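Local coordinates for putative diflavin flavoprotein A 3 (Nostoc sp., PDB 3FNI) that probably passes electrons from NADH to oxygen, reducing it to water, with this piece being the flavodoxin-like domain of the longer protein, at residues A[59-64]-A[91-96]; A[101-106]-A[119-124]. All blocks are in the same frame, centred on the assembly; numbering follows the deposited sequence.

Interaction 1 (A[59-64]-A[91-96]); sequences GLVIGM and GIFETG
Two neighbouring parallel strands of the flavodoxin-like sheet meet here, the two strands of a beta-alpha-beta unit, joined through helix 70-83. Leu60, Ile62 and Met64 of 59-64 exchange bonds with Gly91 and Phe93. Ile62 is gripped twice, its N giving to Gly91 O (2.9 Å) and its O taking Phe93 N; Gly91 N to Leu60 O and the longer Met64 N to Phe93 O (3.1 Å) extend the ladder. On the face of Val61 and Phe93, the Phe93 ring lies over its cross-strand partner Gly63: chi1 of 66° sets CG between the backbone N and the carbonyl carbon, which lays one ring face on Gly63 CA, 3.6 Å from the ring centroid. Glycine suits that place, since a beta carbon would run into Phe93 CZ. Val61 CG1 comes to the ring edge in its plane, and Ile25 of helix 18-31 packs on the same two side chains. With a leucine here instead of Phe93, Gly63 CA would probably be left without its CH-pi partner and Val61 CG1 without the ring edge it meets. On the face of Ile62 and Ile92, where helix 103-112 packs on Ile92, selenomethionine Met64, bent at chi2 and chi3, sets its SE 3.5 Å from Ile92 CG2.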
loop_
_atom_site.group_PDB
_atom_site.type_symbol
_atom_site.label_atom_id
_atom_site.label_comp_id
_atom_site.label_asym_id
_atom_site.label_seq_id
_atom_site.Cartn_x
_atom_site.Cartn_y
_atom_site.Cartn_z
ATOM N N GLY A 59 -5.897 -4.804 -5.158
ATOM C CA GLY A 59 -4.675 -4.016 -5.166
ATOM C C GLY A 59 -4.173 -3.695 -3.765
ATOM O O GLY A 59 -4.943 -3.726 -2.807
ATOM N N LEU A 60 -2.884 -3.382 -3.638
ATOM C CA LEU A 60 -2.307 -3.067 -2.332
ATOM C C LEU A 60 -1.307 -1.912 -2.364
ATOM O O LEU A 60 -0.554 -1.739 -3.321
ATOM C CB LEU A 60 -1.629 -4.309 -1.751
ATOM C CG LEU A 60 -2.515 -5.549 -1.600
ATOM C CD1 LEU A 60 -1.651 -6.775 -1.413
ATOM C CD2 LEU A 60 -3.467 -5.362 -0.432
ATOM N N VAL A 61 -1.316 -1.114 -1.304
ATOM C CA VAL A 61 -0.408 0.008 -1.195
ATOM C C VAL A 61 0.125 -0.022 0.223
ATOM O O VAL A 61 -0.642 -0.029 1.188
ATOM C CB VAL A 61 -1.124 1.340 -1.480
ATOM C CG1 VAL A 61 -0.136 2.501 -1.418
ATOM C CG2 VAL A 61 -1.775 1.278 -2.857
ATOM N N ILE A 62 1.450 -0.060 0.337
ATOM C CA ILE A 62 2.104 -0.122 1.634
ATOM C C ILE A 62 3.018 1.064 1.901
ATOM O O ILE A 62 3.762 1.502 1.027
ATOM C CB ILE A 62 2.940 -1.413 1.769
ATOM C CG1 ILE A 62 2.098 -2.631 1.380
ATOM C CG2 ILE A 62 3.458 -1.546 3.197
ATOM C CD1 ILE A 62 0.817 -2.776 2.158
ATOM N N GLY A 63 2.941 1.579 3.126
ATOM C CA GLY A 63 3.782 2.689 3.534
ATOM C C GLY A 63 4.785 2.127 4.524
ATOM O O GLY A 63 4.430 1.287 5.345
HETATM N N MSE A 64 6.036 2.568 4.450
HETATM C CA MSE A 64 7.059 2.064 5.356
HETATM C C MSE A 64 6.831 2.487 6.805
HETATM O O MSE A 64 6.321 3.574 7.081
HETATM C CB MSE A 64 8.446 2.520 4.899
HETATM C CG MSE A 64 8.809 2.084 3.483
HETATM SE SE MSE A 64 8.475 0.200 3.155
HETATM C CE MSE A 64 9.690 -0.544 4.470
ATOM N N GLY A 91 2.089 -1.652 -4.456
ATOM C CA GLY A 91 2.979 -0.508 -4.584
ATOM C C GLY A 91 3.430 -0.087 -3.194
ATOM O O GLY A 91 2.673 -0.228 -2.238
ATOM N N ILE A 92 4.643 0.446 -3.075
ATOM C CA ILE A 92 5.175 0.839 -1.771
ATOM C C ILE A 92 5.806 2.233 -1.764
ATOM O O ILE A 92 6.511 2.611 -2.700
ATOM C CB ILE A 92 6.233 -0.199 -1.288
ATOM C CG1 ILE A 92 5.566 -1.581 -1.155
ATOM C CG2 ILE A 92 6.857 0.252 0.036
ATOM C CD1 ILE A 92 6.514 -2.733 -0.825
ATOM N N PHE A 93 5.555 2.996 -0.701
ATOM C CA PHE A 93 6.124 4.332 -0.595
ATOM C C PHE A 93 6.878 4.566 0.699
ATOM O O PHE A 93 6.578 3.952 1.729
ATOM C CB PHE A 93 5.034 5.402 -0.757
ATOM C CG PHE A 93 4.009 5.423 0.348
ATOM C CD1 PHE A 93 4.215 6.174 1.503
ATOM C CD2 PHE A 93 2.817 4.715 0.219
ATOM C CE1 PHE A 93 3.248 6.225 2.506
ATOM C CE2 PHE A 93 1.844 4.759 1.219
ATOM C CZ PHE A 93 2.060 5.516 2.361
ATOM N N GLU A 94 7.881 5.443 0.616
ATOM C CA GLU A 94 8.695 5.840 1.759
ATOM C C GLU A 94 7.910 6.965 2.408
ATOM O O GLU A 94 7.059 7.572 1.763
ATOM C CB GLU A 94 10.064 6.379 1.322
ATOM C CG GLU A 94 10.995 5.370 0.696
ATOM C CD GLU A 94 12.444 5.862 0.656
ATOM O OE1 GLU A 94 12.665 7.087 0.634
ATOM O OE2 GLU A 94 13.361 5.024 0.635
ATOM N N THR A 95 8.205 7.270 3.665
ATOM C CA THR A 95 7.460 8.311 4.365
ATOM C C THR A 95 8.166 9.648 4.516
ATOM O O THR A 95 7.513 10.673 4.695
ATOM C CB THR A 95 7.077 7.843 5.773
ATOM O OG1 THR A 95 8.262 7.762 6.576
ATOM C CG2 THR A 95 6.402 6.472 5.715
ATOM N N GLY A 96 9.491 9.641 4.445
ATOM C CA GLY A 96 10.228 10.874 4.619
ATOM C C GLY A 96 10.262 11.221 6.100
ATOM O O GLY A 96 10.510 12.367 6.465
#

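Interaction 2 (A[101-106]-A[119-124])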
loop_
_atom_site.group_PDB
_atom_site.type_symbol
_atom_site.label_atom_id
_atom_site.label_comp_id
_atom_site.label_asym_id
_atom_site.label_seq_id
_atom_site.Cartn_x
_atom_site.Cartn_y
_atom_site.Cartn_z
ATOM N N GLU A 101 11.938 1.855 7.468
ATOM C CA GLU A 101 12.498 0.524 7.442
ATOM C C GLU A 101 12.978 0.396 5.995
ATOM O O GLU A 101 12.428 1.047 5.105
ATOM C CB GLU A 101 11.388 -0.488 7.735
ATOM C CG GLU A 101 11.868 -1.868 8.109
ATOM C CD GLU A 101 12.508 -1.907 9.478
ATOM O OE1 GLU A 101 11.824 -1.547 10.462
ATOM O OE2 GLU A 101 13.693 -2.294 9.571
ATOM N N PRO A 102 14.013 -0.422 5.738
ATOM C CA PRO A 102 14.501 -0.570 4.359
ATOM C C PRO A 102 13.373 -0.982 3.426
ATOM O O PRO A 102 12.788 -2.053 3.585
ATOM C CB PRO A 102 15.563 -1.659 4.478
ATOM C CG PRO A 102 16.062 -1.495 5.873
ATOM C CD PRO A 102 14.804 -1.240 6.670
ATOM N N ILE A 103 13.073 -0.137 2.446
ATOM C CA ILE A 103 12.004 -0.431 1.502
ATOM C C ILE A 103 12.334 -1.592 0.555
ATOM O O ILE A 103 11.512 -2.484 0.354
ATOM C CB ILE A 103 11.629 0.836 0.685
ATOM C CG1 ILE A 103 10.629 0.473 -0.418
ATOM C CG2 ILE A 103 12.880 1.477 0.105
ATOM C CD1 ILE A 103 9.994 1.673 -1.078
ATOM N N ASP A 104 13.536 -1.595 -0.005
ATOM C CA ASP A 104 13.937 -2.647 -0.935
ATOM C C ASP A 104 13.688 -4.067 -0.464
ATOM O O ASP A 104 13.146 -4.877 -1.212
ATOM C CB ASP A 104 15.398 -2.463 -1.316
ATOM C CG ASP A 104 15.610 -1.215 -2.135
ATOM O OD1 ASP A 104 15.053 -1.141 -3.256
ATOM O OD2 ASP A 104 16.313 -0.307 -1.659
ATOM N N PRO A 105 14.094 -4.396 0.775
ATOM C CA PRO A 105 13.881 -5.745 1.298
ATOM C C PRO A 105 12.415 -6.167 1.207
ATOM O O PRO A 105 12.110 -7.312 0.886
ATOM C CB PRO A 105 14.366 -5.629 2.736
ATOM C CG PRO A 105 15.501 -4.665 2.604
ATOM C CD PRO A 105 14.918 -3.605 1.706
ATOM N N LEU A 106 11.514 -5.233 1.477
ATOM C CA LEU A 106 10.094 -5.528 1.427
ATOM C C LEU A 106 9.601 -5.645 -0.018
ATOM O O LEU A 106 8.741 -6.464 -0.329
ATOM C CB LEU A 106 9.311 -4.439 2.160
ATOM C CG LEU A 106 7.829 -4.758 2.353
ATOM C CD1 LEU A 106 7.693 -6.021 3.189
ATOM C CD2 LEU A 106 7.130 -3.587 3.028
ATOM N N PHE A 119 3.482 0.138 -9.249
ATOM C CA PHE A 119 4.140 1.298 -9.811
ATOM C C PHE A 119 5.532 1.323 -9.199
ATOM O O PHE A 119 5.797 0.609 -8.222
ATOM C CB PHE A 119 3.358 2.580 -9.456
ATOM C CG PHE A 119 2.867 2.624 -8.030
ATOM C CD1 PHE A 119 1.518 2.416 -7.732
ATOM C CD2 PHE A 119 3.758 2.834 -6.976
ATOM C CE1 PHE A 119 1.075 2.413 -6.419
ATOM C CE2 PHE A 119 3.319 2.832 -5.661
ATOM C CZ PHE A 119 1.976 2.620 -5.375
ATOM N N PRO A 120 6.446 2.127 -9.773
ATOM C CA PRO A 120 7.816 2.218 -9.249
ATOM C C PRO A 120 7.746 2.666 -7.779
ATOM O O PRO A 120 7.063 3.636 -7.466
ATOM C CB PRO A 120 8.461 3.279 -10.146
ATOM C CG PRO A 120 7.654 3.182 -11.448
ATOM C CD PRO A 120 6.252 3.016 -10.936
ATOM N N ALA A 121 8.433 1.960 -6.884
ATOM C CA ALA A 121 8.406 2.329 -5.469
ATOM C C ALA A 121 8.706 3.813 -5.297
ATOM O O ALA A 121 9.761 4.287 -5.717
ATOM C CB ALA A 121 9.418 1.501 -4.684
ATOM N N ILE A 122 7.782 4.553 -4.688
ATOM C CA ILE A 122 8.000 5.977 -4.489
ATOM C C ILE A 122 8.961 6.213 -3.329
ATOM O O ILE A 122 8.713 5.807 -2.193
ATOM C CB ILE A 122 6.664 6.743 -4.253
ATOM C CG1 ILE A 122 6.715 7.504 -2.927
ATOM C CG2 ILE A 122 5.492 5.788 -4.294
ATOM C CD1 ILE A 122 5.526 8.378 -2.673
ATOM N N ARG A 123 10.069 6.875 -3.637
ATOM C CA ARG A 123 11.092 7.153 -2.649
ATOM C C ARG A 123 11.132 8.639 -2.305
ATOM O O ARG A 123 10.941 9.494 -3.172
ATOM C CB ARG A 123 12.437 6.668 -3.193
ATOM C CG ARG A 123 12.415 5.183 -3.559
ATOM C CD ARG A 123 13.602 4.801 -4.409
ATOM N NE ARG A 123 13.575 3.398 -4.820
ATOM C CZ ARG A 123 13.918 2.377 -4.040
ATOM N NH1 ARG A 123 13.865 1.135 -4.507
ATOM N NH2 ARG A 123 14.319 2.596 -2.795
ATOM N N ILE A 124 11.357 8.939 -1.030
ATOM C CA ILE A 124 11.408 10.321 -0.562
ATOM C C ILE A 124 12.726 10.609 0.122
ATOM O O ILE A 124 12.984 10.106 1.216
ATOM C CB ILE A 124 10.269 10.631 0.452
ATOM C CG1 ILE A 124 8.925 10.739 -0.276
ATOM C CG2 ILE A 124 10.561 11.930 1.188
ATOM C CD1 ILE A 124 8.422 9.431 -0.796
#
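Arg123 reaches across to the first turn of helix 103-112 and meets Asp104 in a salt bridge held by one hydrogen bond: Arg123 NH1 donates to Asp104 OD1 over 2.9 Å, with an N-H...O angle of 161°. The oxygen lies at the guanidinium edge, in its plane, and is approached on its syn side, though the donor stands somewhat out of the carboxylate plane. Asp104 CG lies anti to its own carbonyl carbon, beside its backbone N, and the side chain crosses that of Arg123 at about a right angle. The two flat groups are turned 30° against each other, and the second pair is wider, Asp104 OD2 to Arg123 NH2 being 3.7 Å, so the bridge is one-sided rather than a matched pair of bonds. An arginine suits this exposed place because its long chain, extended from CG to NE, can carry the charge from the loop to the helix; the last torsion then turns the guanidinium out of line with that chain.

In the flavodoxin-like fold, helix 103-112 follows strand 89-93, while the loop holding 119-124 runs from the edge strand 116-117 to helix 130-152. The contact therefore ties the start of one helix to the loop leading into the next. Asp104 also sits in the first turn of its helix, where a negative charge would probably be favoured by the helix dipole.

Beside the bridge, Ile103 offers two branches. Its CG1 arm lies anti to the backbone N (chi1 173°) and continues extended through chi2, carrying Ile103 CD1 to Ala121 CB at 3.7 Å. The other branch, Ile103 CG2, approaches Arg123 NH2 obliquely at 3.4 Å. A beta-branched residue suits the place because one branch meets the Ala121 methyl and the other lies by the guanidinium; Leu107 of the same helix touches both Ala121 and Arg123.

How the interactions relate
Interaction 1 closes before interaction 2 opens along the chain, and their centres lie about 7 Å apart. The first sits near the middle of the parallel sheet, between strands 57-63 and 89-93; the second lies farther out, joining the start of helix 103-112 to the loop before helix 130-152. Glu94, just past strand 89-93, connects them: Glu94 N probably bonds to Ile122 O (3.0 Å) and Glu94 OE1 to Ile124 N (2.8 Å). These bonds hold the 119-124 loop against the C-terminal end of strand 89-93, where Ile122 also packs on Phe93, while the helix that follows the strand packs back on it through Ile103 and Ile92.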